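Local structure of substrate-binding protein (Synechococcus sp., 6WPN) at residues 135-140 with 317-322; 293-298 with 376-381; 196-201 with 380-385; 185-190 with 244-249. The protein probably binds a sugar or oligosaccharide in the periplasm, as the substrate-binding component of a transport system. All blocks are in the same frame, centred on the assembly; numbering follows the deposited sequence.

The four contacts are strung across the protein, with contacts 1 and 4 about 30 Å apart between centres and on opposite sides of the middle. Contacts 1 and 2 (centres about 21 Å apart) do not touch but are joined through neighbouring strands 137-149 and 295-303 of one mixed sheet. The second segments of contacts 2 and 3 (centres about 10 Å apart) overlap in Val380 and Leu381; Leu196 of contact 3 packs on Val186 and Val188 of contact 4. Along the chain contact 1 alternates with 2 and 3, and 3 with 4; contact 4 lies between the segments of contact 1, closing before contact 2 opens. Segment 376-385 is thus tied back to the sheet and helix 195-202, consistent with the crossovers of periplasmic solute-binding proteins.

Contact 1: 135-140 with 317-322; sequences IAIPWY and LALFLT
The indole of Trp139 is met obliquely by Thr322, whose CG2 lies 3.8 Å from Trp139 CD1, and by the carbonyl oxygen of Leu321; one indole face carries Tyr140 CD1, 3.6 Å above the ring plane and offset toward the rim. In return, Trp139 CD2 sits in plane at the edge of the Tyr140 ring. This is a helix-on-sheet contact of an alpha/beta fold: the end of helix 311-321 covers the start of strand 137-149, and the axes of the short segments, strand 137-140 and helix 317-321, are 9.0 Å apart at closest and cross at 35°. Trp139 CG is anti to the backbone N (chi1 -169°), which swings the indole across to the last turn of the helix. Ile137 fills the other end, its CD1 3.7 Å from Ala318 CB and 4.1 Å from Leu319 CD2, with the Ile137 and Leu319 side chains meeting at about a right angle. Between these apolar groups Thr322 CG2 rests 3.5 Å from Pro138 O. The hydroxyl of Thr322 is buried yet has two partners: it shares a hydrogen bond with the Tyr119 hydroxyl, and Thr322 OG1 donates to Ala318 O at 2.7 Å, tilted 19° from the carbonyl plane.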
loop_
_atom_site.group_PDB
_atom_site.type_symbol
_atom_site.label_atom_id
_atom_site.label_comp_id
_atom_site.label_asym_id
_atom_site.label_seq_id
_atom_site.Cartn_x
_atom_site.Cartn_y
_atom_site.Cartn_z
ATOM N N ILE A 135 -2.447 -4.013 19.075
ATOM C CA ILE A 135 -1.515 -2.891 19.083
ATOM C C ILE A 135 -1.974 -1.726 18.219
ATOM O O ILE A 135 -1.333 -0.663 18.246
ATOM C CB ILE A 135 -0.120 -3.337 18.601
ATOM C CG1 ILE A 135 -0.241 -3.894 17.179
ATOM C CG2 ILE A 135 0.468 -4.364 19.553
ATOM C CD1 ILE A 135 1.060 -4.024 16.447
ATOM N N ALA A 136 -3.054 -1.878 17.459
ATOM C CA ALA A 136 -3.456 -0.806 16.563
ATOM C C ALA A 136 -4.943 -0.901 16.270
ATOM O O ALA A 136 -5.547 -1.975 16.351
ATOM C CB ALA A 136 -2.655 -0.841 15.256
ATOM N N ILE A 137 -5.517 0.242 15.931
ATOM C CA ILE A 137 -6.904 0.343 15.493
ATOM C C ILE A 137 -6.898 0.551 13.983
ATOM O O ILE A 137 -6.164 1.423 13.496
ATOM C CB ILE A 137 -7.635 1.497 16.203
ATOM C CG1 ILE A 137 -7.789 1.188 17.692
ATOM C CG2 ILE A 137 -8.995 1.759 15.563
ATOM C CD1 ILE A 137 -8.211 2.381 18.517
ATOM N N PRO A 138 -7.669 -0.217 13.218
ATOM C CA PRO A 138 -7.682 -0.019 11.765
ATOM C C PRO A 138 -8.283 1.328 11.406
ATOM O O PRO A 138 -9.259 1.777 12.011
ATOM C CB PRO A 138 -8.551 -1.174 11.248
ATOM C CG PRO A 138 -8.615 -2.147 12.368
ATOM C CD PRO A 138 -8.504 -1.353 13.629
ATOM N N TRP A 139 -7.681 1.975 10.413
ATOM C CA TRP A 139 -8.189 3.245 9.920
ATOM C C TRP A 139 -8.782 3.028 8.533
ATOM O O TRP A 139 -9.855 2.437 8.404
ATOM C CB TRP A 139 -7.081 4.299 9.907
ATOM C CG TRP A 139 -7.570 5.689 9.655
ATOM C CD1 TRP A 139 -8.861 6.085 9.463
ATOM C CD2 TRP A 139 -6.767 6.867 9.537
ATOM N NE1 TRP A 139 -8.914 7.440 9.240
ATOM C CE2 TRP A 139 -7.639 7.943 9.283
ATOM C CE3 TRP A 139 -5.393 7.117 9.629
ATOM C CZ2 TRP A 139 -7.183 9.250 9.117
ATOM C CZ3 TRP A 139 -4.942 8.419 9.467
ATOM C CH2 TRP A 139 -5.835 9.466 9.213
ATOM N N TYR A 140 -8.113 3.503 7.493
ATOM C CA TYR A 140 -8.585 3.316 6.130
ATOM C C TYR A 140 -7.699 2.319 5.392
ATOM O O TYR A 140 -6.670 1.860 5.895
ATOM C CB TYR A 140 -8.620 4.645 5.375
ATOM C CG TYR A 140 -7.261 5.243 5.104
ATOM C CD1 TYR A 140 -6.619 6.019 6.056
ATOM C CD2 TYR A 140 -6.627 5.045 3.884
ATOM C CE1 TYR A 140 -5.382 6.576 5.804
ATOM C CE2 TYR A 140 -5.384 5.598 3.626
ATOM C CZ TYR A 140 -4.773 6.361 4.586
ATOM O OH TYR A 140 -3.542 6.913 4.328
ATOM N N LEU A 317 -9.115 9.381 20.865
ATOM C CA LEU A 317 -8.860 10.072 19.606
ATOM C C LEU A 317 -8.811 9.091 18.443
ATOM O O LEU A 317 -9.404 9.344 17.389
ATOM C CB LEU A 317 -7.562 10.872 19.695
ATOM C CG LEU A 317 -7.057 11.505 18.392
ATOM C CD1 LEU A 317 -8.075 12.498 17.834
ATOM C CD2 LEU A 317 -5.713 12.181 18.614
ATOM N N ALA A 318 -8.127 7.959 18.621
ATOM C CA ALA A 318 -8.064 6.966 17.556
ATOM C C ALA A 318 -9.448 6.415 17.234
ATOM O O ALA A 318 -9.752 6.129 16.069
ATOM C CB ALA A 318 -7.107 5.837 17.941
ATOM N N LEU A 319 -10.299 6.248 18.254
ATOM C CA LEU A 319 -11.671 5.803 18.015
ATOM C C LEU A 319 -12.502 6.881 17.328
ATOM O O LEU A 319 -13.340 6.572 16.472
ATOM C CB LEU A 319 -12.329 5.381 19.330
ATOM C CG LEU A 319 -11.801 4.107 19.993
ATOM C CD1 LEU A 319 -12.315 3.980 21.419
ATOM C CD2 LEU A 319 -12.204 2.897 19.175
ATOM N N PHE A 320 -12.288 8.149 17.687
ATOM C CA PHE A 320 -13.014 9.239 17.039
ATOM C C PHE A 320 -12.634 9.360 15.570
ATOM O O PHE A 320 -13.504 9.555 14.713
ATOM C CB PHE A 320 -12.756 10.556 17.773
ATOM C CG PHE A 320 -13.445 11.745 17.155
ATOM C CD1 PHE A 320 -14.793 11.979 17.377
ATOM C CD2 PHE A 320 -12.736 12.642 16.369
ATOM C CE1 PHE A 320 -15.425 13.076 16.817
ATOM C CE2 PHE A 320 -13.361 13.742 15.808
ATOM C CZ PHE A 320 -14.708 13.958 16.030
ATOM N N LEU A 321 -11.341 9.260 15.260
ATOM C CA LEU A 321 -10.906 9.374 13.873
ATOM C C LEU A 321 -11.416 8.218 13.029
ATOM O O LEU A 321 -11.556 8.358 11.809
ATOM C CB LEU A 321 -9.380 9.436 13.803
ATOM C CG LEU A 321 -8.718 10.739 14.251
ATOM C CD1 LEU A 321 -7.211 10.559 14.365
ATOM C CD2 LEU A 321 -9.059 11.875 13.298
ATOM N N THR A 322 -11.697 7.078 13.653
ATOM C CA THR A 322 -12.082 5.872 12.936
ATOM C C THR A 322 -13.539 5.483 13.170
ATOM O O THR A 322 -13.911 4.333 12.922
ATOM C CB THR A 322 -11.160 4.718 13.329
ATOM O OG1 THR A 322 -11.310 4.449 14.728
ATOM C CG2 THR A 322 -9.711 5.077 13.043
#

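Contact 2: 293-298 with 376-381; sequences GTANVA and NTARVL
Arg379 O receives one hydrogen bond and one weaker CA-H...O contact from segment 293-298: Val297 N donates to Arg379 O at 3.0 Å, from above the carbonyl plane, and Asn296 CA lies 3.3 Å from Arg379 O. With the straighter bond from Arg379 N to Ala295 O (2.8 Å, 157° at the hydrogen), this makes the parallel beta bridge of Asn296 with Arg379, by which the short strand 378-379 joins strand 295-303 of the mixed sheet. The Asn296 amide prolongs the pairing. A chi1 of -169° directs it toward Leu381, whose N lies 3.1 Å from Asn296 OD1, nearly along the C=O axis although the N-H points off line, while Asn296 CB packs 3.5 Å from Leu381 CD1. With an alanine here, Leu381 N would probably be left without this acceptor and the chain beyond Arg379 freer to shift. Apolar contacts line the rest: Ala295 CB faces Ala378 CB, and the methyl of Thr294 lies against Arg379 CB. Val297 CG1, placed between its backbone N and carbonyl carbon (chi1 53°), comes 3.8 Å from Val380 CG2 and, closer still, 3.3 Å from Arg379 O.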
loop_
_atom_site.group_PDB
_atom_site.type_symbol
_atom_site.label_atom_id
_atom_site.label_comp_id
_atom_site.label_asym_id
_atom_site.label_seq_id
_atom_site.Cartn_x
_atom_site.Cartn_y
_atom_site.Cartn_z
ATOM N N GLY A 293 -5.500 -15.425 -7.600
ATOM C CA GLY A 293 -6.497 -14.385 -7.721
ATOM C C GLY A 293 -6.452 -13.298 -6.668
ATOM O O GLY A 293 -7.069 -12.245 -6.866
ATOM N N THR A 294 -5.773 -13.523 -5.544
ATOM C CA THR A 294 -5.776 -12.560 -4.450
ATOM C C THR A 294 -5.127 -11.244 -4.861
ATOM O O THR A 294 -4.021 -11.219 -5.409
ATOM C CB THR A 294 -5.050 -13.141 -3.240
ATOM O OG1 THR A 294 -5.646 -14.395 -2.888
ATOM C CG2 THR A 294 -5.149 -12.192 -2.061
ATOM N N ALA A 295 -5.797 -10.145 -4.537
ATOM C CA ALA A 295 -5.269 -8.803 -4.711
ATOM C C ALA A 295 -4.753 -8.269 -3.385
ATOM O O ALA A 295 -5.052 -8.798 -2.312
ATOM C CB ALA A 295 -6.334 -7.858 -5.268
ATOM N N ASN A 296 -3.940 -7.227 -3.474
ATOM C CA ASN A 296 -3.329 -6.629 -2.301
ATOM C C ASN A 296 -4.165 -5.473 -1.781
ATOM O O ASN A 296 -4.770 -4.727 -2.557
ATOM C CB ASN A 296 -1.924 -6.125 -2.624
ATOM C CG ASN A 296 -1.157 -5.741 -1.389
ATOM O OD1 ASN A 296 -0.865 -6.579 -0.536
ATOM N ND2 ASN A 296 -0.844 -4.458 -1.271
ATOM N N VAL A 297 -4.193 -5.325 -0.460
ATOM C CA VAL A 297 -4.867 -4.206 0.181
ATOM C C VAL A 297 -3.887 -3.570 1.160
ATOM O O VAL A 297 -3.288 -4.260 1.993
ATOM C CB VAL A 297 -6.169 -4.640 0.889
ATOM C CG1 VAL A 297 -5.924 -5.797 1.840
ATOM C CG2 VAL A 297 -6.797 -3.460 1.620
ATOM N N ALA A 298 -3.716 -2.260 1.040
ATOM C CA ALA A 298 -2.832 -1.487 1.905
ATOM C C ALA A 298 -3.602 -1.047 3.142
ATOM O O ALA A 298 -4.522 -0.227 3.046
ATOM C CB ALA A 298 -2.266 -0.284 1.157
ATOM N N ASN A 376 -13.414 -7.622 -1.391
ATOM C CA ASN A 376 -13.924 -8.894 -0.890
ATOM C C ASN A 376 -12.978 -10.048 -1.185
ATOM O O ASN A 376 -13.073 -11.095 -0.536
ATOM C CB ASN A 376 -15.296 -9.196 -1.493
ATOM C CG ASN A 376 -16.359 -8.219 -1.036
ATOM O OD1 ASN A 376 -17.077 -7.637 -1.851
ATOM N ND2 ASN A 376 -16.464 -8.031 0.275
ATOM N N THR A 377 -12.050 -9.870 -2.122
ATOM C CA THR A 377 -11.116 -10.911 -2.516
ATOM C C THR A 377 -9.677 -10.519 -2.238
ATOM O O THR A 377 -8.770 -11.317 -2.502
ATOM C CB THR A 377 -11.264 -11.267 -4.002
ATOM O OG1 THR A 377 -11.049 -10.100 -4.808
ATOM C CG2 THR A 377 -12.646 -11.838 -4.272
ATOM N N ALA A 378 -9.435 -9.309 -1.753
ATOM C CA ALA A 378 -8.075 -8.862 -1.518
ATOM C C ALA A 378 -7.660 -9.142 -0.078
ATOM O O ALA A 378 -8.475 -9.121 0.849
ATOM C CB ALA A 378 -7.947 -7.370 -1.820
ATOM N N ARG A 379 -6.369 -9.417 0.091
ATOM C CA ARG A 379 -5.745 -9.703 1.372
ATOM C C ARG A 379 -4.503 -8.834 1.513
ATOM O O ARG A 379 -4.052 -8.194 0.560
ATOM C CB ARG A 379 -5.360 -11.185 1.495
ATOM C CG ARG A 379 -6.408 -12.112 2.120
ATOM C CD ARG A 379 -7.653 -12.242 1.245
ATOM N NE ARG A 379 -8.549 -13.316 1.678
ATOM C CZ ARG A 379 -8.681 -14.474 1.032
ATOM N NH1 ARG A 379 -7.978 -14.701 -0.073
ATOM N NH2 ARG A 379 -9.515 -15.405 1.483
ATOM N N VAL A 380 -3.943 -8.817 2.714
ATOM C CA VAL A 380 -2.683 -8.128 2.963
ATOM C C VAL A 380 -1.597 -9.137 2.614
ATOM O O VAL A 380 -1.572 -10.245 3.162
ATOM C CB VAL A 380 -2.566 -7.662 4.420
ATOM C CG1 VAL A 380 -1.139 -7.251 4.733
ATOM C CG2 VAL A 380 -3.523 -6.515 4.688
ATOM N N LEU A 381 -0.695 -8.757 1.711
ATOM C CA LEU A 381 0.239 -9.724 1.148
ATOM C C LEU A 381 1.627 -9.684 1.773
ATOM O O LEU A 381 2.216 -10.745 2.006
ATOM C CB LEU A 381 0.363 -9.508 -0.364
ATOM C CG LEU A 381 -0.912 -9.681 -1.194
ATOM C CD1 LEU A 381 -0.631 -9.411 -2.662
ATOM C CD2 LEU A 381 -1.489 -11.073 -1.007
#

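Contact 3: 196-201 with 380-385; sequences LLESFV and VLVPAT
Val201 and Leu381 meet obliquely, both CG methyls of Val201 turned to the Leu381 backbone: Val201 CG1 is 3.8 Å from Leu381 O and 4.2 Å from Leu381 CB. One helical turn earlier, the far end of the leucine reaches the helix, with Leu381 CD1 4.1 Å from Glu198 O. Val382 makes the third meeting point. Its CG1, beside the backbone N and anti to the carbonyl carbon (chi1 -65°), touches Glu198 CG at 3.7 Å and comes within 4.4 Å of Leu197 CD2. Helix 195-202 is thereby packed against the irregular chain that leads from strand 378-379 to helix 388-403.

A second shell positions the groups that touch. Glu198 extends beyond its CG, and its OE1 forms a salt bridge with Arg144 of strand 137-149. Leu197 also rests on Gln392 and Ile395 of helix 388-403, and Val382 touches Pro93 of helix 92-99. The helix has a feature of its own in Ser199 OG, which donates to Leu196 O at 2.6 Å.

The two segments meet by van der Waals contact of methyls and a methylene, partly against backbone carbonyls, with no hydrogen bond between them. Glu198 gives its CG methylene to the contact and its carboxylate to a charged partner, and the ionic tie therefore runs from the helix to the sheet.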
loop_
_atom_site.group_PDB
_atom_site.type_symbol
_atom_site.label_atom_id
_atom_site.label_comp_id
_atom_site.label_asym_id
_atom_site.label_seq_id
_atom_site.Cartn_x
_atom_site.Cartn_y
_atom_site.Cartn_z
ATOM N N LEU A 196 6.695 -4.832 -6.005
ATOM C CA LEU A 196 7.524 -5.924 -6.495
ATOM C C LEU A 196 7.541 -7.078 -5.503
ATOM O O LEU A 196 7.296 -8.231 -5.871
ATOM C CB LEU A 196 8.941 -5.419 -6.751
ATOM C CG LEU A 196 9.905 -6.369 -7.449
ATOM C CD1 LEU A 196 9.460 -6.676 -8.850
ATOM C CD2 LEU A 196 11.270 -5.739 -7.450
ATOM N N LEU A 197 7.786 -6.777 -4.228
ATOM C CA LEU A 197 7.735 -7.812 -3.202
ATOM C C LEU A 197 6.352 -8.439 -3.129
ATOM O O LEU A 197 6.220 -9.642 -2.884
ATOM C CB LEU A 197 8.130 -7.230 -1.847
ATOM C CG LEU A 197 8.426 -8.259 -0.759
ATOM C CD1 LEU A 197 9.646 -9.085 -1.144
ATOM C CD2 LEU A 197 8.637 -7.578 0.576
ATOM N N GLU A 198 5.305 -7.633 -3.312
ATOM C CA GLU A 198 3.954 -8.182 -3.330
ATOM C C GLU A 198 3.740 -9.100 -4.529
ATOM O O GLU A 198 3.025 -10.105 -4.423
ATOM C CB GLU A 198 2.927 -7.051 -3.319
ATOM C CG GLU A 198 2.882 -6.270 -2.008
ATOM C CD GLU A 198 2.227 -4.906 -2.156
ATOM O OE1 GLU A 198 1.925 -4.515 -3.301
ATOM O OE2 GLU A 198 2.000 -4.235 -1.126
ATOM N N SER A 199 4.354 -8.783 -5.676
ATOM C CA SER A 199 4.233 -9.669 -6.831
ATOM C C SER A 199 4.866 -11.023 -6.547
ATOM O O SER A 199 4.363 -12.060 -6.999
ATOM C CB SER A 199 4.874 -9.045 -8.067
ATOM O OG SER A 199 6.284 -9.168 -8.017
ATOM N N PHE A 200 5.977 -11.030 -5.801
ATOM C CA PHE A 200 6.573 -12.289 -5.368
ATOM C C PHE A 200 5.553 -13.128 -4.616
ATOM O O PHE A 200 5.380 -14.320 -4.898
ATOM C CB PHE A 200 7.806 -12.023 -4.494
ATOM C CG PHE A 200 9.059 -11.706 -5.275
ATOM C CD1 PHE A 200 9.239 -10.467 -5.860
ATOM C CD2 PHE A 200 10.062 -12.647 -5.409
ATOM C CE1 PHE A 200 10.385 -10.174 -6.578
ATOM C CE2 PHE A 200 11.214 -12.357 -6.126
ATOM C CZ PHE A 200 11.371 -11.116 -6.709
ATOM N N VAL A 201 4.850 -12.515 -3.663
ATOM C CA VAL A 201 3.846 -13.249 -2.902
ATOM C C VAL A 201 2.718 -13.717 -3.818
ATOM O O VAL A 201 2.210 -14.834 -3.672
ATOM C CB VAL A 201 3.317 -12.389 -1.740
ATOM C CG1 VAL A 201 2.295 -13.169 -0.927
ATOM C CG2 VAL A 201 4.466 -11.919 -0.864
ATOM N N VAL A 380 -3.943 -8.817 2.714
ATOM C CA VAL A 380 -2.683 -8.128 2.963
ATOM C C VAL A 380 -1.597 -9.137 2.614
ATOM O O VAL A 380 -1.572 -10.245 3.162
ATOM C CB VAL A 380 -2.566 -7.662 4.420
ATOM C CG1 VAL A 380 -1.139 -7.251 4.733
ATOM C CG2 VAL A 380 -3.523 -6.515 4.688
ATOM N N LEU A 381 -0.695 -8.757 1.711
ATOM C CA LEU A 381 0.239 -9.724 1.148
ATOM C C LEU A 381 1.627 -9.684 1.773
ATOM O O LEU A 381 2.216 -10.745 2.006
ATOM C CB LEU A 381 0.363 -9.508 -0.364
ATOM C CG LEU A 381 -0.912 -9.681 -1.194
ATOM C CD1 LEU A 381 -0.631 -9.411 -2.662
ATOM C CD2 LEU A 381 -1.489 -11.073 -1.007
ATOM N N VAL A 382 2.172 -8.504 2.052
ATOM C CA VAL A 382 3.427 -8.448 2.797
ATOM C C VAL A 382 3.137 -8.940 4.213
ATOM O O VAL A 382 2.312 -8.344 4.922
ATOM C CB VAL A 382 4.040 -7.036 2.769
ATOM C CG1 VAL A 382 4.442 -6.675 1.350
ATOM C CG2 VAL A 382 3.072 -5.991 3.310
ATOM N N PRO A 383 3.744 -10.041 4.652
ATOM C CA PRO A 383 3.439 -10.554 5.993
ATOM C C PRO A 383 3.859 -9.554 7.061
ATOM O O PRO A 383 4.991 -9.066 7.067
ATOM C CB PRO A 383 4.246 -11.856 6.071
ATOM C CG PRO A 383 5.337 -11.690 5.066
ATOM C CD PRO A 383 4.752 -10.862 3.957
ATOM N N ALA A 384 2.924 -9.230 7.953
ATOM C CA ALA A 384 3.184 -8.262 9.012
ATOM C C ALA A 384 4.183 -8.822 10.012
ATOM O O ALA A 384 3.811 -9.198 11.129
ATOM C CB ALA A 384 1.882 -7.879 9.718
ATOM N N THR A 385 5.447 -8.904 9.610
ATOM C CA THR A 385 6.510 -9.461 10.425
ATOM C C THR A 385 7.624 -8.438 10.637
ATOM O O THR A 385 7.716 -7.447 9.905
ATOM C CB THR A 385 7.075 -10.720 9.753
ATOM O OG1 THR A 385 7.756 -10.335 8.555
ATOM C CG2 THR A 385 5.952 -11.683 9.399
#

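Contact 4: 185-190 with 244-249; sequences FVTVVP and QGQRRA
Phe185 packs tightly on Ala249 in the first turn of helix 246-254, both residues buried, whereas the side at Gln244 is more open. Ala249 lies over one face of the aromatic ring, with Ala249 N 4.1 Å above its centre and Ala249 CB 3.5 Å from Phe185 CD1. Arg248 lays its aliphatic part obliquely on the ring, CG 3.7 Å from Phe185 CE2, while its guanidinium turns away to salt bridges with Glu240 and Glu251. The Gln246 amide stands at the ring edge, its plane 84° from that of the ring. A chi1 of -172° turns the ring away from its own N and carries it to this helix start, where Gly245 is the N-cap. A smaller residue such as alanine would probably open a gap beneath Ala249 and leave the aliphatic part of Arg248 without its support. The partly exposed side is smaller, Val189 CG2 resting 3.5 Å from Gln244 N. Thr187 makes a separate tight point: its OG1 donates to Gln244 O at 2.8 Å, from above the carbonyl plane. Val189 N gives its hydrogen to Thr187 OG1 at 3.2 Å, making an ST turn. One hydroxyl thus both shapes its own loop and ties it to the residue preceding the N-cap.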
loop_
_atom_site.group_PDB
_atom_site.type_symbol
_atom_site.label_atom_id
_atom_site.label_comp_id
_atom_site.label_asym_id
_atom_site.label_seq_id
_atom_site.Cartn_x
_atom_site.Cartn_y
_atom_site.Cartn_z
ATOM N N PHE A 185 5.224 -0.668 -15.088
ATOM C CA PHE A 185 6.344 -0.042 -14.389
ATOM C C PHE A 185 6.291 -0.512 -12.943
ATOM O O PHE A 185 5.429 -0.063 -12.184
ATOM C CB PHE A 185 6.251 1.486 -14.466
ATOM C CG PHE A 185 7.457 2.212 -13.927
ATOM C CD1 PHE A 185 7.749 2.218 -12.571
ATOM C CD2 PHE A 185 8.276 2.928 -14.782
ATOM C CE1 PHE A 185 8.848 2.891 -12.084
ATOM C CE2 PHE A 185 9.377 3.611 -14.301
ATOM C CZ PHE A 185 9.667 3.593 -12.950
ATOM N N VAL A 186 7.195 -1.403 -12.553
ATOM C CA VAL A 186 7.302 -1.835 -11.164
ATOM C C VAL A 186 8.710 -1.505 -10.687
ATOM O O VAL A 186 9.694 -2.002 -11.246
ATOM C CB VAL A 186 6.986 -3.328 -10.997
ATOM C CG1 VAL A 186 7.135 -3.739 -9.544
ATOM C CG2 VAL A 186 5.580 -3.627 -11.500
ATOM N N THR A 187 8.803 -0.661 -9.664
ATOM C CA THR A 187 10.094 -0.181 -9.205
ATOM C C THR A 187 10.830 -1.260 -8.417
ATOM O O THR A 187 10.223 -2.094 -7.737
ATOM C CB THR A 187 9.935 1.075 -8.346
ATOM O OG1 THR A 187 11.229 1.600 -8.028
ATOM C CG2 THR A 187 9.187 0.762 -7.048
ATOM N N VAL A 188 12.155 -1.242 -8.529
ATOM C CA VAL A 188 13.026 -2.117 -7.759
ATOM C C VAL A 188 13.997 -1.294 -6.905
ATOM O O VAL A 188 15.041 -1.780 -6.480
ATOM C CB VAL A 188 13.738 -3.127 -8.689
ATOM C CG1 VAL A 188 14.733 -2.441 -9.594
ATOM C CG2 VAL A 188 14.387 -4.273 -7.917
ATOM N N VAL A 189 13.643 -0.037 -6.646
ATOM C CA VAL A 189 14.376 0.823 -5.720
ATOM C C VAL A 189 14.108 0.272 -4.324
ATOM O O VAL A 189 12.942 0.209 -3.905
ATOM C CB VAL A 189 13.959 2.295 -5.863
ATOM C CG1 VAL A 189 14.534 3.132 -4.728
ATOM C CG2 VAL A 189 14.419 2.835 -7.207
ATOM N N PRO A 190 15.148 -0.130 -3.581
ATOM C CA PRO A 190 14.936 -0.967 -2.380
ATOM C C PRO A 190 13.834 -0.530 -1.428
ATOM O O PRO A 190 12.953 -1.337 -1.109
ATOM C CB PRO A 190 16.310 -0.919 -1.702
ATOM C CG PRO A 190 17.268 -0.785 -2.833
ATOM C CD PRO A 190 16.578 0.077 -3.866
ATOM N N GLN A 244 14.274 4.685 -10.217
ATOM C CA GLN A 244 13.197 5.613 -9.897
ATOM C C GLN A 244 11.968 4.839 -9.438
ATOM O O GLN A 244 11.757 3.685 -9.828
ATOM C CB GLN A 244 12.842 6.505 -11.110
ATOM C CG GLN A 244 13.926 7.522 -11.462
ATOM C CD GLN A 244 13.582 8.379 -12.666
ATOM O OE1 GLN A 244 13.085 7.886 -13.677
ATOM N NE2 GLN A 244 13.850 9.669 -12.563
ATOM N N GLY A 245 11.157 5.486 -8.604
ATOM C CA GLY A 245 10.004 4.861 -7.997
ATOM C C GLY A 245 8.712 5.154 -8.731
ATOM O O GLY A 245 8.704 5.551 -9.902
ATOM N N GLN A 246 7.598 4.987 -8.013
ATOM C CA GLN A 246 6.277 5.068 -8.626
ATOM C C GLN A 246 5.913 6.483 -9.056
ATOM O O GLN A 246 4.986 6.653 -9.854
ATOM C CB GLN A 246 5.222 4.530 -7.659
ATOM C CG GLN A 246 5.283 3.025 -7.466
ATOM C CD GLN A 246 5.122 2.260 -8.767
ATOM O OE1 GLN A 246 4.243 2.569 -9.579
ATOM N NE2 GLN A 246 5.982 1.264 -8.980
ATOM N N ARG A 247 6.610 7.499 -8.547
ATOM C CA ARG A 247 6.387 8.853 -9.041
ATOM C C ARG A 247 6.768 8.972 -10.510
ATOM O O ARG A 247 6.144 9.734 -11.256
ATOM C CB ARG A 247 7.185 9.851 -8.203
ATOM C CG ARG A 247 6.719 9.956 -6.761
ATOM C CD ARG A 247 7.533 10.982 -5.991
ATOM N NE ARG A 247 7.141 11.060 -4.584
ATOM C CZ ARG A 247 7.742 11.835 -3.685
ATOM N NH1 ARG A 247 8.766 12.599 -4.045
ATOM N NH2 ARG A 247 7.325 11.845 -2.424
ATOM N N ARG A 248 7.788 8.227 -10.940
ATOM C CA ARG A 248 8.134 8.184 -12.357
ATOM C C ARG A 248 7.071 7.441 -13.159
ATOM O O ARG A 248 6.750 7.835 -14.288
ATOM C CB ARG A 248 9.508 7.541 -12.537
ATOM C CG ARG A 248 9.907 7.282 -13.978
ATOM C CD ARG A 248 9.963 8.562 -14.779
ATOM N NE ARG A 248 10.432 8.313 -16.136
ATOM C CZ ARG A 248 10.548 9.249 -17.072
ATOM N NH1 ARG A 248 10.224 10.506 -16.803
ATOM N NH2 ARG A 248 10.995 8.927 -18.275
ATOM N N ALA A 249 6.516 6.360 -12.598
ATOM C CA ALA A 249 5.419 5.669 -13.270
ATOM C C ALA A 249 4.237 6.602 -13.459
ATOM O O ALA A 249 3.637 6.653 -14.541
ATOM C CB ALA A 249 4.995 4.440 -12.470
#